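Long-range contacts in indole-3-acetic acid-amido synthetase GH3.15 (PDB 6E1Q), which catalyses the ATP-dependent conjugation of glutamine, and possibly cysteine, to the auxin precursor indole-3-butyric acid: residues D19-V24 and N417-F422; M333-N338 and T349-M354; P475-I480 and P527-V532; V499-C504 and L579-P584. All blocks are in the same frame, centred on the assembly; numbering follows the deposited sequence.

Contact 1. Residues D19-V24 and N417-F422; sequences DLTTNV and NNAPHF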
loop_
_atom_site.group_PDB
_atom_site.type_symbol
_atom_site.label_atom_id
_atom_site.label_comp_id
_atom_site.label_asym_id
_atom_site.label_seq_id
_atom_site.Cartn_x
_atom_site.Cartn_y
_atom_site.Cartn_z
ATOM N N ASP A 19 25.416 -8.700 -8.701
ATOM C CA ASP A 19 26.440 -7.786 -8.190
ATOM C C ASP A 19 25.911 -6.936 -7.042
ATOM O O ASP A 19 26.554 -6.831 -5.988
ATOM C CB ASP A 19 26.951 -6.867 -9.306
ATOM C CG ASP A 19 27.623 -7.622 -10.434
ATOM O OD1 ASP A 19 27.852 -8.846 -10.296
ATOM O OD2 ASP A 19 27.902 -6.984 -11.474
ATOM N N LEU A 20 24.739 -6.310 -7.240
ATOM C CA LEU A 20 24.196 -5.373 -6.260
ATOM C C LEU A 20 23.903 -6.040 -4.924
ATOM O O LEU A 20 24.020 -5.395 -3.882
ATOM C CB LEU A 20 22.915 -4.725 -6.788
ATOM C CG LEU A 20 23.092 -3.741 -7.946
ATOM C CD1 LEU A 20 21.729 -3.296 -8.500
ATOM C CD2 LEU A 20 23.904 -2.535 -7.519
ATOM N N THR A 21 23.503 -7.309 -4.925
ATOM C CA THR A 21 23.194 -8.012 -3.682
ATOM C C THR A 21 24.383 -8.797 -3.139
ATOM O O THR A 21 24.255 -9.461 -2.103
ATOM C CB THR A 21 22.000 -8.937 -3.900
ATOM O OG1 THR A 21 22.258 -9.796 -5.018
ATOM C CG2 THR A 21 20.748 -8.102 -4.190
ATOM N N THR A 22 25.537 -8.733 -3.806
ATOM C CA THR A 22 26.747 -9.407 -3.343
ATOM C C THR A 22 27.724 -8.441 -2.680
ATOM O O THR A 22 28.254 -8.728 -1.609
ATOM C CB THR A 22 27.426 -10.135 -4.517
ATOM O OG1 THR A 22 26.535 -11.145 -5.011
ATOM C CG2 THR A 22 28.779 -10.786 -4.099
ATOM N N ASN A 23 27.947 -7.282 -3.286
ATOM C CA ASN A 23 28.896 -6.300 -2.763
ATOM C C ASN A 23 28.209 -5.281 -1.864
ATOM O O ASN A 23 28.378 -4.068 -2.006
ATOM C CB ASN A 23 29.612 -5.626 -3.921
ATOM C CG ASN A 23 30.240 -6.630 -4.840
ATOM O OD1 ASN A 23 30.994 -7.482 -4.389
ATOM N ND2 ASN A 23 29.925 -6.555 -6.129
ATOM N N VAL A 24 27.449 -5.793 -0.898
ATOM C CA VAL A 24 26.537 -4.940 -0.142
ATOM C C VAL A 24 27.315 -3.965 0.739
ATOM O O VAL A 24 27.047 -2.761 0.740
ATOM C CB VAL A 24 25.561 -5.816 0.666
ATOM C CG1 VAL A 24 24.512 -4.960 1.386
ATOM C CG2 VAL A 24 24.882 -6.851 -0.267
ATOM N N ASN A 417 22.061 -13.659 -1.522
ATOM C CA ASN A 417 23.509 -13.461 -1.527
ATOM C C ASN A 417 23.950 -12.822 -0.206
ATOM O O ASN A 417 23.773 -13.429 0.854
ATOM C CB ASN A 417 23.928 -12.633 -2.741
ATOM C CG ASN A 417 23.640 -13.349 -4.045
ATOM O OD1 ASN A 417 23.884 -14.546 -4.166
ATOM N ND2 ASN A 417 23.080 -12.630 -5.016
ATOM N N ASN A 418 24.509 -11.611 -0.229
ATOM C CA ASN A 418 24.855 -10.915 1.007
ATOM C C ASN A 418 23.844 -9.850 1.413
ATOM O O ASN A 418 24.086 -9.119 2.374
ATOM C CB ASN A 418 26.245 -10.284 0.916
ATOM C CG ASN A 418 27.345 -11.321 0.793
ATOM O OD1 ASN A 418 27.296 -12.364 1.438
ATOM N ND2 ASN A 418 28.350 -11.031 -0.017
ATOM N N ALA A 419 22.735 -9.719 0.699
ATOM C CA ALA A 419 21.775 -8.680 1.026
ATOM C C ALA A 419 20.676 -9.248 1.918
ATOM O O ALA A 419 19.966 -10.175 1.494
ATOM C CB ALA A 419 21.177 -8.096 -0.255
ATOM N N PRO A 420 20.481 -8.723 3.126
ATOM C CA PRO A 420 19.363 -9.177 3.966
ATOM C C PRO A 420 18.004 -8.962 3.312
ATOM O O PRO A 420 17.758 -7.952 2.640
ATOM C CB PRO A 420 19.492 -8.313 5.226
ATOM C CG PRO A 420 20.888 -7.789 5.212
ATOM C CD PRO A 420 21.285 -7.674 3.780
ATOM N N HIS A 421 17.104 -9.914 3.540
ATOM C CA HIS A 421 15.723 -9.740 3.138
ATOM C C HIS A 421 14.828 -9.796 4.371
ATOM O O HIS A 421 15.170 -10.410 5.391
ATOM C CB HIS A 421 15.279 -10.752 2.053
ATOM C CG HIS A 421 15.490 -12.200 2.395
ATOM N ND1 HIS A 421 14.727 -12.869 3.330
ATOM C CD2 HIS A 421 16.305 -13.135 1.842
ATOM C CE1 HIS A 421 15.093 -14.137 3.371
ATOM N NE2 HIS A 421 16.050 -14.326 2.478
ATOM N N PHE A 422 13.697 -9.104 4.276
ATOM C CA PHE A 422 12.845 -8.814 5.413
ATOM C C PHE A 422 11.395 -9.058 5.054
ATOM O O PHE A 422 10.973 -8.810 3.923
ATOM C CB PHE A 422 12.919 -7.349 5.859
ATOM C CG PHE A 422 14.292 -6.876 6.235
ATOM C CD1 PHE A 422 15.202 -6.497 5.259
ATOM C CD2 PHE A 422 14.640 -6.722 7.573
ATOM C CE1 PHE A 422 16.460 -6.034 5.614
ATOM C CE2 PHE A 422 15.892 -6.254 7.933
ATOM C CZ PHE A 422 16.804 -5.919 6.961
#
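Asn418 takes up two successive backbone carbonyls at once: its backbone N donates to Thr21 O (2.9 Å) and its side-chain ND2 to Thr22 O (2.8 Å), both acceptors lying near the C-terminal end of helix 10-22. The side-chain bond is nearly straight (173°), stays almost in the Asn418 amide plane and uses a lone pair of Thr22 O; the backbone bond is more bent (139°). Asn417 directs its own amide at the threonine hydroxyl, with ND2 3.0 Å from Thr21 OG1 and the oxygen again in the amide plane. Thr21 OG1 stands between its backbone N and carbonyl carbon (chi1 54°), where it also bonds to Leu17 O one turn back, while Asn417 ND2 has a second acceptor in Glu18 OE1. Beside these polar links, Ala419 CB packs on Thr21 CB (3.8 Å) and on Val24 CG2 (3.9 Å). Replacing Thr21 by an alanine would probably cost the Asn417 amide one of its two acceptors, leaving Glu18 OE1 to hold it alone and the group freer to turn. The two asparagines join antiparallel strands 404-416 and 419-427, so a helix of the GH3 N-terminal region rests on a beta-hairpin turn of the central region.

Contact 2. Residues M333-N338 and T349-M354; sequences MGVNFN and TIIPCM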
loop_
_atom_site.group_PDB
_atom_site.type_symbol
_atom_site.label_atom_id
_atom_site.label_comp_id
_atom_site.label_asym_id
_atom_site.label_seq_id
_atom_site.Cartn_x
_atom_site.Cartn_y
_atom_site.Cartn_z
ATOM N N MET A 333 13.190 0.879 -1.432
ATOM C CA MET A 333 14.048 0.156 -0.498
ATOM C C MET A 333 14.348 -1.283 -0.877
ATOM O O MET A 333 15.501 -1.710 -0.744
ATOM C CB MET A 333 13.438 0.198 0.895
ATOM C CG MET A 333 13.726 1.514 1.578
ATOM S SD MET A 333 12.913 1.723 3.148
ATOM C CE MET A 333 11.246 2.144 2.625
ATOM N N GLY A 334 13.363 -2.059 -1.330
ATOM C CA GLY A 334 13.612 -3.472 -1.542
ATOM C C GLY A 334 12.764 -4.038 -2.654
ATOM O O GLY A 334 11.758 -3.447 -3.055
ATOM N N VAL A 335 13.175 -5.210 -3.141
ATOM C CA VAL A 335 12.384 -5.941 -4.121
ATOM C C VAL A 335 12.269 -7.399 -3.706
ATOM O O VAL A 335 13.067 -7.923 -2.923
ATOM C CB VAL A 335 12.960 -5.844 -5.551
ATOM C CG1 VAL A 335 12.711 -4.455 -6.116
ATOM C CG2 VAL A 335 14.438 -6.209 -5.571
ATOM N N ASN A 336 11.271 -8.061 -4.272
ATOM C CA ASN A 336 11.001 -9.465 -3.979
ATOM C C ASN A 336 11.734 -10.307 -5.015
ATOM O O ASN A 336 11.374 -10.309 -6.193
ATOM C CB ASN A 336 9.489 -9.690 -3.972
ATOM C CG ASN A 336 9.068 -11.118 -3.619
ATOM O OD1 ASN A 336 7.860 -11.409 -3.619
ATOM N ND2 ASN A 336 10.006 -12.002 -3.379
ATOM N N PHE A 337 12.765 -11.019 -4.586
ATOM C CA PHE A 337 13.451 -11.865 -5.545
ATOM C C PHE A 337 12.728 -13.176 -5.825
ATOM O O PHE A 337 13.220 -13.963 -6.640
ATOM C CB PHE A 337 14.867 -12.133 -5.067
ATOM C CG PHE A 337 15.828 -11.067 -5.481
ATOM C CD1 PHE A 337 16.452 -11.137 -6.721
ATOM C CD2 PHE A 337 16.103 -9.994 -4.651
ATOM C CE1 PHE A 337 17.335 -10.165 -7.125
ATOM C CE2 PHE A 337 16.995 -9.003 -5.058
ATOM C CZ PHE A 337 17.606 -9.092 -6.297
ATOM N N ASN A 338 11.573 -13.425 -5.205
ATOM C CA ASN A 338 10.773 -14.622 -5.473
ATOM C C ASN A 338 9.320 -14.213 -5.672
ATOM O O ASN A 338 8.456 -14.509 -4.839
ATOM C CB ASN A 338 10.905 -15.645 -4.346
ATOM C CG ASN A 338 10.209 -16.954 -4.672
ATOM O OD1 ASN A 338 9.856 -17.203 -5.824
ATOM N ND2 ASN A 338 10.015 -17.796 -3.664
ATOM N N THR A 349 14.213 -7.999 -0.394
ATOM C CA THR A 349 15.648 -7.834 -0.290
ATOM C C THR A 349 15.975 -6.353 -0.446
ATOM O O THR A 349 15.560 -5.730 -1.422
ATOM C CB THR A 349 16.332 -8.642 -1.386
ATOM O OG1 THR A 349 15.977 -10.027 -1.262
ATOM C CG2 THR A 349 17.845 -8.487 -1.298
ATOM N N ILE A 350 16.713 -5.791 0.513
ATOM C CA ILE A 350 17.103 -4.383 0.442
ATOM C C ILE A 350 18.135 -4.194 -0.657
ATOM O O ILE A 350 19.066 -4.993 -0.805
ATOM C CB ILE A 350 17.639 -3.907 1.803
ATOM C CG1 ILE A 350 16.568 -4.066 2.883
ATOM C CG2 ILE A 350 18.089 -2.471 1.733
ATOM C CD1 ILE A 350 15.289 -3.298 2.590
ATOM N N ILE A 351 17.963 -3.149 -1.465
ATOM C CA ILE A 351 18.834 -2.904 -2.610
ATOM C C ILE A 351 19.856 -1.834 -2.211
ATOM O O ILE A 351 19.474 -0.665 -2.039
ATOM C CB ILE A 351 18.034 -2.495 -3.851
ATOM C CG1 ILE A 351 17.089 -3.640 -4.221
ATOM C CG2 ILE A 351 18.968 -2.208 -5.012
ATOM C CD1 ILE A 351 17.835 -4.984 -4.520
ATOM N N PRO A 352 21.146 -2.182 -2.097
ATOM C CA PRO A 352 22.118 -1.299 -1.428
ATOM C C PRO A 352 22.405 0.016 -2.130
ATOM O O PRO A 352 23.022 0.894 -1.513
ATOM C CB PRO A 352 23.404 -2.145 -1.404
ATOM C CG PRO A 352 22.989 -3.512 -1.660
ATOM C CD PRO A 352 21.728 -3.490 -2.437
ATOM N N CYS A 353 22.080 0.167 -3.403
ATOM C CA CYS A 353 22.447 1.411 -4.064
ATOM C C CYS A 353 21.372 2.483 -3.945
ATOM O O CYS A 353 21.603 3.617 -4.377
ATOM C CB CYS A 353 22.760 1.159 -5.542
ATOM S SG CYS A 353 21.364 0.509 -6.409
ATOM N N MET A 354 20.211 2.160 -3.365
ATOM C CA MET A 354 19.085 3.092 -3.337
ATOM C C MET A 354 19.148 4.073 -2.171
ATOM O O MET A 354 18.326 4.990 -2.108
ATOM C CB MET A 354 17.765 2.321 -3.286
ATOM C CG MET A 354 17.624 1.320 -4.426
ATOM S SD MET A 354 17.806 2.119 -6.050
ATOM C CE MET A 354 16.325 3.134 -6.045
HETATM O O HOH W 1 13.328 -11.301 -1.731
#
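Ile351 carries CG1 beside its backbone N (chi1 -61°) and swings CD1 back at chi2 (-59°), which brings that methyl to Val335 CG2 at 3.8 Å and to the rim of the Phe337 ring, 4.1 Å from CE2. Thr349 turns OG1 beside its own N, placing the hydroxyl near the ring plane at the same edge, 3.4 Å from Phe337 CD2; the two side chains cross at about a right angle. A water ties the pair further, accepting from Phe337 N (2.9 Å) and hydrogen-bonding to Thr349 OG1. Tyr416 stacks on the Phe337 ring, and Leu128 of helix 112-132 also touches it. A serine in place of Phe337 would probably open a gap beside Thr349 and Ile351 CD1 and leave Tyr416 without its stacking partner. The backbones form an antiparallel ladder: Val335 and Thr349 are a hydrogen-bonded pair, with Thr349 N to Val335 O at 2.8 Å, and Ile351 N reaches Met333 O at 2.9 Å. Gly334 and Ile350 make the non-hydrogen-bonded pair, so close that Gly334 CA lies 3.0 Å from Thr349 O; the CB position that Gly334 lacks falls against that oxygen. Along its other edge, strand 332-335 has Met333 and Gly334 both opposite the ATP-binding Tyr326. This is a classic beta bulge in an antiparallel sheet, placed where the chain returns from the ATP-binding turn and the substrate-binding Phe332.

Contact 3. Residues P475-I480 and P527-V532; sequences PGHYVI and PLEIKV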
loop_
_atom_site.group_PDB
_atom_site.type_symbol
_atom_site.label_atom_id
_atom_site.label_comp_id
_atom_site.label_asym_id
_atom_site.label_seq_id
_atom_site.Cartn_x
_atom_site.Cartn_y
_atom_site.Cartn_z
ATOM N N PRO A 475 -17.296 -0.304 32.711
ATOM C CA PRO A 475 -15.923 -0.611 32.357
ATOM C C PRO A 475 -15.841 -0.507 30.815
ATOM O O PRO A 475 -16.777 -0.870 30.125
ATOM C CB PRO A 475 -15.757 -2.030 32.854
ATOM C CG PRO A 475 -17.130 -2.618 32.811
ATOM C CD PRO A 475 -18.083 -1.561 32.387
ATOM N N GLY A 476 -14.748 0.027 30.304
ATOM C CA GLY A 476 -14.533 0.176 28.884
ATOM C C GLY A 476 -14.265 -1.155 28.210
ATOM O O GLY A 476 -13.825 -2.121 28.834
ATOM N N HIS A 477 -14.554 -1.214 26.909
ATOM C CA HIS A 477 -14.278 -2.426 26.145
ATOM C C HIS A 477 -14.098 -2.091 24.667
ATOM O O HIS A 477 -14.490 -1.022 24.194
ATOM C CB HIS A 477 -15.374 -3.478 26.339
ATOM C CG HIS A 477 -16.653 -3.165 25.629
ATOM N ND1 HIS A 477 -17.567 -2.249 26.106
ATOM C CD2 HIS A 477 -17.172 -3.648 24.475
ATOM C CE1 HIS A 477 -18.599 -2.190 25.282
ATOM N NE2 HIS A 477 -18.382 -3.025 24.281
ATOM N N TYR A 478 -13.473 -3.021 23.952
ATOM C CA TYR A 478 -13.267 -2.882 22.522
ATOM C C TYR A 478 -14.525 -3.262 21.760
ATOM O O TYR A 478 -15.225 -4.216 22.114
ATOM C CB TYR A 478 -12.124 -3.770 22.039
ATOM C CG TYR A 478 -10.748 -3.408 22.533
ATOM C CD1 TYR A 478 -10.531 -2.292 23.325
ATOM C CD2 TYR A 478 -9.654 -4.198 22.198
ATOM C CE1 TYR A 478 -9.258 -1.977 23.769
ATOM C CE2 TYR A 478 -8.389 -3.885 22.624
ATOM C CZ TYR A 478 -8.193 -2.782 23.414
ATOM O OH TYR A 478 -6.925 -2.484 23.848
ATOM N N VAL A 479 -14.786 -2.520 20.690
ATOM C CA VAL A 479 -15.817 -2.829 19.709
ATOM C C VAL A 479 -15.124 -3.092 18.375
ATOM O O VAL A 479 -14.421 -2.210 17.862
ATOM C CB VAL A 479 -16.820 -1.671 19.569
ATOM C CG1 VAL A 479 -17.751 -1.930 18.403
ATOM C CG2 VAL A 479 -17.609 -1.475 20.853
ATOM N N ILE A 480 -15.333 -4.281 17.805
ATOM C CA ILE A 480 -14.853 -4.601 16.458
ATOM C C ILE A 480 -16.043 -4.706 15.506
ATOM O O ILE A 480 -16.966 -5.498 15.736
ATOM C CB ILE A 480 -14.022 -5.894 16.440
ATOM C CG1 ILE A 480 -13.180 -6.007 17.708
ATOM C CG2 ILE A 480 -13.143 -5.936 15.196
ATOM C CD1 ILE A 480 -12.028 -5.031 17.783
ATOM N N PRO A 527 -15.841 -7.079 28.394
ATOM C CA PRO A 527 -15.796 -8.138 27.376
ATOM C C PRO A 527 -15.795 -7.569 25.964
ATOM O O PRO A 527 -16.608 -6.709 25.625
ATOM C CB PRO A 527 -17.068 -8.952 27.653
ATOM C CG PRO A 527 -17.571 -8.468 29.012
ATOM C CD PRO A 527 -17.125 -7.053 29.110
ATOM N N LEU A 528 -14.889 -8.076 25.132
ATOM C CA LEU A 528 -14.816 -7.605 23.757
ATOM C C LEU A 528 -16.128 -7.874 23.037
ATOM O O LEU A 528 -16.804 -8.880 23.272
ATOM C CB LEU A 528 -13.669 -8.273 23.007
ATOM C CG LEU A 528 -13.439 -7.822 21.558
ATOM C CD1 LEU A 528 -11.961 -7.671 21.271
ATOM C CD2 LEU A 528 -14.069 -8.812 20.578
ATOM N N GLU A 529 -16.474 -6.954 22.142
ATOM C CA GLU A 529 -17.736 -6.979 21.423
ATOM C C GLU A 529 -17.466 -6.948 19.932
ATOM O O GLU A 529 -16.674 -6.130 19.460
ATOM C CB GLU A 529 -18.599 -5.781 21.820
ATOM C CG GLU A 529 -19.896 -5.657 21.057
ATOM C CD GLU A 529 -20.815 -4.595 21.665
ATOM O OE1 GLU A 529 -20.348 -3.814 22.526
ATOM O OE2 GLU A 529 -22.002 -4.549 21.283
ATOM N N ILE A 530 -18.131 -7.826 19.189
ATOM C CA ILE A 530 -18.125 -7.780 17.737
ATOM C C ILE A 530 -19.518 -7.383 17.286
ATOM O O ILE A 530 -20.514 -8.004 17.692
ATOM C CB ILE A 530 -17.700 -9.116 17.103
ATOM C CG1 ILE A 530 -16.230 -9.410 17.408
ATOM C CG2 ILE A 530 -17.949 -9.083 15.587
ATOM C CD1 ILE A 530 -15.757 -10.778 16.919
ATOM N N LYS A 531 -19.588 -6.334 16.467
ATOM C CA LYS A 531 -20.831 -5.885 15.859
ATOM C C LYS A 531 -20.760 -6.184 14.368
ATOM O O LYS A 531 -19.815 -5.768 13.688
ATOM C CB LYS A 531 -21.072 -4.398 16.120
ATOM C CG LYS A 531 -21.199 -4.038 17.616
ATOM C CD LYS A 531 -21.146 -2.524 17.869
ATOM C CE LYS A 531 -22.251 -2.071 18.799
ATOM N NZ LYS A 531 -21.809 -1.109 19.841
ATOM N N VAL A 532 -21.723 -6.953 13.877
ATOM C CA VAL A 532 -21.806 -7.247 12.453
ATOM C C VAL A 532 -22.542 -6.110 11.759
ATOM O O VAL A 532 -23.646 -5.730 12.165
ATOM C CB VAL A 532 -22.502 -8.594 12.224
ATOM C CG1 VAL A 532 -22.713 -8.845 10.746
ATOM C CG2 VAL A 532 -21.661 -9.704 12.839
#
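The imidazole NE2 of His477 donates to Glu529 OE1 over 2.8 Å, a fairly straight bond (161°) that meets the oxygen nearly along its C-O axis. Ring and carboxylate are almost coplanar, 17° apart, with OE1 at the ring edge. Glu529 reaches it with an extended chain, CG anti to the backbone N (chi1 176°), while His477 CD2 lies 3.3 Å from Pro527 O. The other carboxylate oxygen, OE2, faces Lys531 NZ in a long salt bridge, and Glu577 brings a like charge close, which may raise the proton affinity of this acidic pair; Lys531 itself is bound chiefly by Glu571. Its CD presses tightly on Val479 CG1 (3.5 Å). Between the strands the backbone bonds run in parallel fashion: Glu529 N to Tyr478 O, Ile480 N to Glu529 O (2.8 Å) and Lys531 N to Ile480 O. Each of the last two acceptors also receives a CA-H contact, from Val479 and Ile530 respectively. On the sheet face bearing Ile480 and Ile530, both methyls of Leu528 reach Ile480 CG1 (CD2 at 4.1 Å), and CD1 also meets Tyr478 CB at 4.0 Å. Helix 497-510 lies against that apolar face, touching Leu528 and Ile530. Strands 477-485 and 529-533 are thus parallel neighbours joined through helices 497-510 and 513-522, a beta-alpha-beta crossover within the GH3 C-terminal domain.

Contact 4. Residues V499-C504 and L579-P584; sequences VMEECC and LSRKIP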
loop_
_atom_site.group_PDB
_atom_site.type_symbol
_atom_site.label_atom_id
_atom_site.label_comp_id
_atom_site.label_asym_id
_atom_site.label_seq_id
_atom_site.Cartn_x
_atom_site.Cartn_y
_atom_site.Cartn_z
ATOM N N VAL A 499 -20.914 -19.441 17.448
ATOM C CA VAL A 499 -19.664 -19.200 16.738
ATOM C C VAL A 499 -19.238 -17.731 16.861
ATOM O O VAL A 499 -18.059 -17.445 17.098
ATOM C CB VAL A 499 -19.772 -19.681 15.277
ATOM C CG1 VAL A 499 -20.768 -18.863 14.505
ATOM C CG2 VAL A 499 -18.404 -19.639 14.610
ATOM N N MET A 500 -20.178 -16.775 16.751
ATOM C CA MET A 500 -19.816 -15.357 16.900
ATOM C C MET A 500 -19.229 -15.079 18.273
ATOM O O MET A 500 -18.253 -14.332 18.397
ATOM C CB MET A 500 -21.030 -14.441 16.652
ATOM C CG MET A 500 -21.401 -14.284 15.182
ATOM S SD MET A 500 -19.921 -14.036 14.159
ATOM C CE MET A 500 -19.387 -12.401 14.691
ATOM N N GLU A 501 -19.800 -15.687 19.313
ATOM C CA GLU A 501 -19.281 -15.468 20.656
ATOM C C GLU A 501 -17.885 -16.064 20.807
ATOM O O GLU A 501 -17.027 -15.491 21.494
ATOM C CB GLU A 501 -20.255 -16.046 21.684
ATOM C CG GLU A 501 -21.550 -15.225 21.801
ATOM C CD GLU A 501 -22.529 -15.765 22.854
ATOM O OE1 GLU A 501 -22.643 -17.001 23.025
ATOM O OE2 GLU A 501 -23.196 -14.934 23.510
ATOM N N GLU A 502 -17.633 -17.210 20.169
ATOM C CA GLU A 502 -16.281 -17.764 20.197
ATOM C C GLU A 502 -15.321 -16.902 19.388
ATOM O O GLU A 502 -14.141 -16.796 19.750
ATOM C CB GLU A 502 -16.288 -19.214 19.702
ATOM C CG GLU A 502 -14.952 -19.967 19.865
ATOM C CD GLU A 502 -14.593 -20.271 21.315
ATOM O OE1 GLU A 502 -15.426 -19.990 22.204
ATOM O OE2 GLU A 502 -13.478 -20.806 21.569
ATOM N N CYS A 503 -15.805 -16.258 18.312
ATOM C CA CYS A 503 -14.972 -15.296 17.588
ATOM C C CYS A 503 -14.527 -14.169 18.511
ATOM O O CYS A 503 -13.353 -13.779 18.518
ATOM C CB CYS A 503 -15.727 -14.714 16.386
ATOM S SG CYS A 503 -15.852 -15.879 15.021
ATOM N N CYS A 504 -15.467 -13.620 19.288
ATOM C CA CYS A 504 -15.125 -12.561 20.230
ATOM C C CYS A 504 -13.992 -12.997 21.141
ATOM O O CYS A 504 -13.000 -12.277 21.316
ATOM C CB CYS A 504 -16.346 -12.184 21.064
ATOM S SG CYS A 504 -17.622 -11.328 20.179
ATOM N N LEU A 579 -20.887 -10.525 22.374
ATOM C CA LEU A 579 -19.870 -10.315 23.387
ATOM C C LEU A 579 -19.134 -11.618 23.641
ATOM O O LEU A 579 -19.714 -12.708 23.543
ATOM C CB LEU A 579 -20.483 -9.817 24.697
ATOM C CG LEU A 579 -21.222 -8.485 24.638
ATOM C CD1 LEU A 579 -22.125 -8.316 25.869
ATOM C CD2 LEU A 579 -20.220 -7.368 24.552
ATOM N N SER A 580 -17.853 -11.503 23.984
ATOM C CA SER A 580 -17.124 -12.672 24.452
ATOM C C SER A 580 -17.776 -13.191 25.726
ATOM O O SER A 580 -18.126 -12.414 26.613
ATOM C CB SER A 580 -15.659 -12.319 24.707
ATOM O OG SER A 580 -14.973 -13.383 25.355
ATOM N N ARG A 581 -17.960 -14.504 25.809
ATOM C CA ARG A 581 -18.524 -15.107 27.009
ATOM C C ARG A 581 -17.470 -15.777 27.872
ATOM O O ARG A 581 -17.804 -16.330 28.918
ATOM C CB ARG A 581 -19.621 -16.116 26.640
ATOM C CG ARG A 581 -20.926 -15.476 26.182
ATOM C CD ARG A 581 -21.133 -14.111 26.831
ATOM N NE ARG A 581 -22.344 -13.442 26.359
ATOM C CZ ARG A 581 -22.740 -12.238 26.766
ATOM N NH1 ARG A 581 -22.017 -11.566 27.652
ATOM N NH2 ARG A 581 -23.856 -11.705 26.287
ATOM N N LYS A 582 -16.208 -15.745 27.465
ATOM C CA LYS A 582 -15.148 -16.367 28.238
ATOM C C LYS A 582 -14.066 -15.332 28.498
ATOM O O LYS A 582 -13.848 -14.424 27.693
ATOM C CB LYS A 582 -14.564 -17.595 27.508
ATOM C CG LYS A 582 -15.560 -18.748 27.332
ATOM C CD LYS A 582 -15.386 -19.442 25.983
ATOM C CE LYS A 582 -14.150 -20.326 25.943
ATOM N NZ LYS A 582 -13.767 -20.710 24.539
ATOM N N ILE A 583 -13.410 -15.460 29.643
ATOM C CA ILE A 583 -12.327 -14.547 29.993
ATOM C C ILE A 583 -11.029 -15.097 29.416
ATOM O O ILE A 583 -10.761 -16.301 29.550
ATOM C CB ILE A 583 -12.251 -14.338 31.514
ATOM C CG1 ILE A 583 -13.567 -13.756 32.026
ATOM C CG2 ILE A 583 -11.113 -13.418 31.889
ATOM C CD1 ILE A 583 -14.473 -14.770 32.680
ATOM N N PRO A 584 -10.213 -14.273 28.756
ATOM C CA PRO A 584 -8.951 -14.770 28.192
ATOM C C PRO A 584 -7.949 -15.117 29.283
ATOM O O PRO A 584 -8.017 -14.633 30.412
ATOM C CB PRO A 584 -8.458 -13.601 27.331
ATOM C CG PRO A 584 -9.117 -12.394 27.908
ATOM C CD PRO A 584 -10.443 -12.849 28.443
HETATM O O HOH W 2 -17.079 -16.418 23.974
HETATM O O HOH W 3 -23.451 -12.257 22.678
#
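Glu501 OE2 comes to the edge of the Arg581 guanidinium, near its plane, while Leu579 CB lies 3.7 Å above one face, offset toward the rim. The carboxylate plane stands 83° from the guanidinium, so the two do not form a flat paired bridge: a single oxygen engages NE in a salt bridge whose hydrogen bond is weak (3.3 Å). The same OE2 accepts from a water (2.8 Å) that in turn takes up Leu579 N. A second water donates to Glu501 O at 2.6 Å and accepts from Arg581 N, so backbone as well as side chain of Glu501 is tied to the loop. One residue on, Glu502 bends at chi2 (70°) after a CG anti to the backbone N, and its OE1 receives Lys582 NZ at 3.0 Å on the syn lone pair. Phe505 adds a cation-pi contact to that ammonium. To one side of the two ion pairs, Cys504 CB packs on Ser580 CB (3.7 Å), and Cys504 SG rests 3.8 Å from Leu579 C. Ser580 OG is hydrogen-bonded to Glu508 of the same helix. Glu502 and Lys582 also touch a crystal neighbour, and their pairing may be partly set by the lattice. The chemistry implies that two acidic residues of helix 497-510 hold the basic loop following strand 574-579 by charge and water, beside a small buried contact of Cys504 with Ser580.

The four contacts form two pairs. Contacts 1 and 2 lie 8 Å apart between centres and meet directly: Pro420 O lies 3.2 Å from Ile350 N, a probable hydrogen bond between neighbouring strands, and Leu20 O packs on Pro352. Contact 2, nested in the chain loop closed by contact 1, is nearer the ligand, the side chain of Val335 being about 7 Å from the bound (2,4-dichlorophenoxy)acetic acid. Contacts 3 and 4, with centres 10 Å apart, interlock in the C-terminal domain, their segments alternating along the chain; Leu528 O lies 2.9 Å from Ser580 N, and Ile530 packs on Cys504. The pairs are separate: nearest atoms of contacts 1 and 3 are about 27 Å apart.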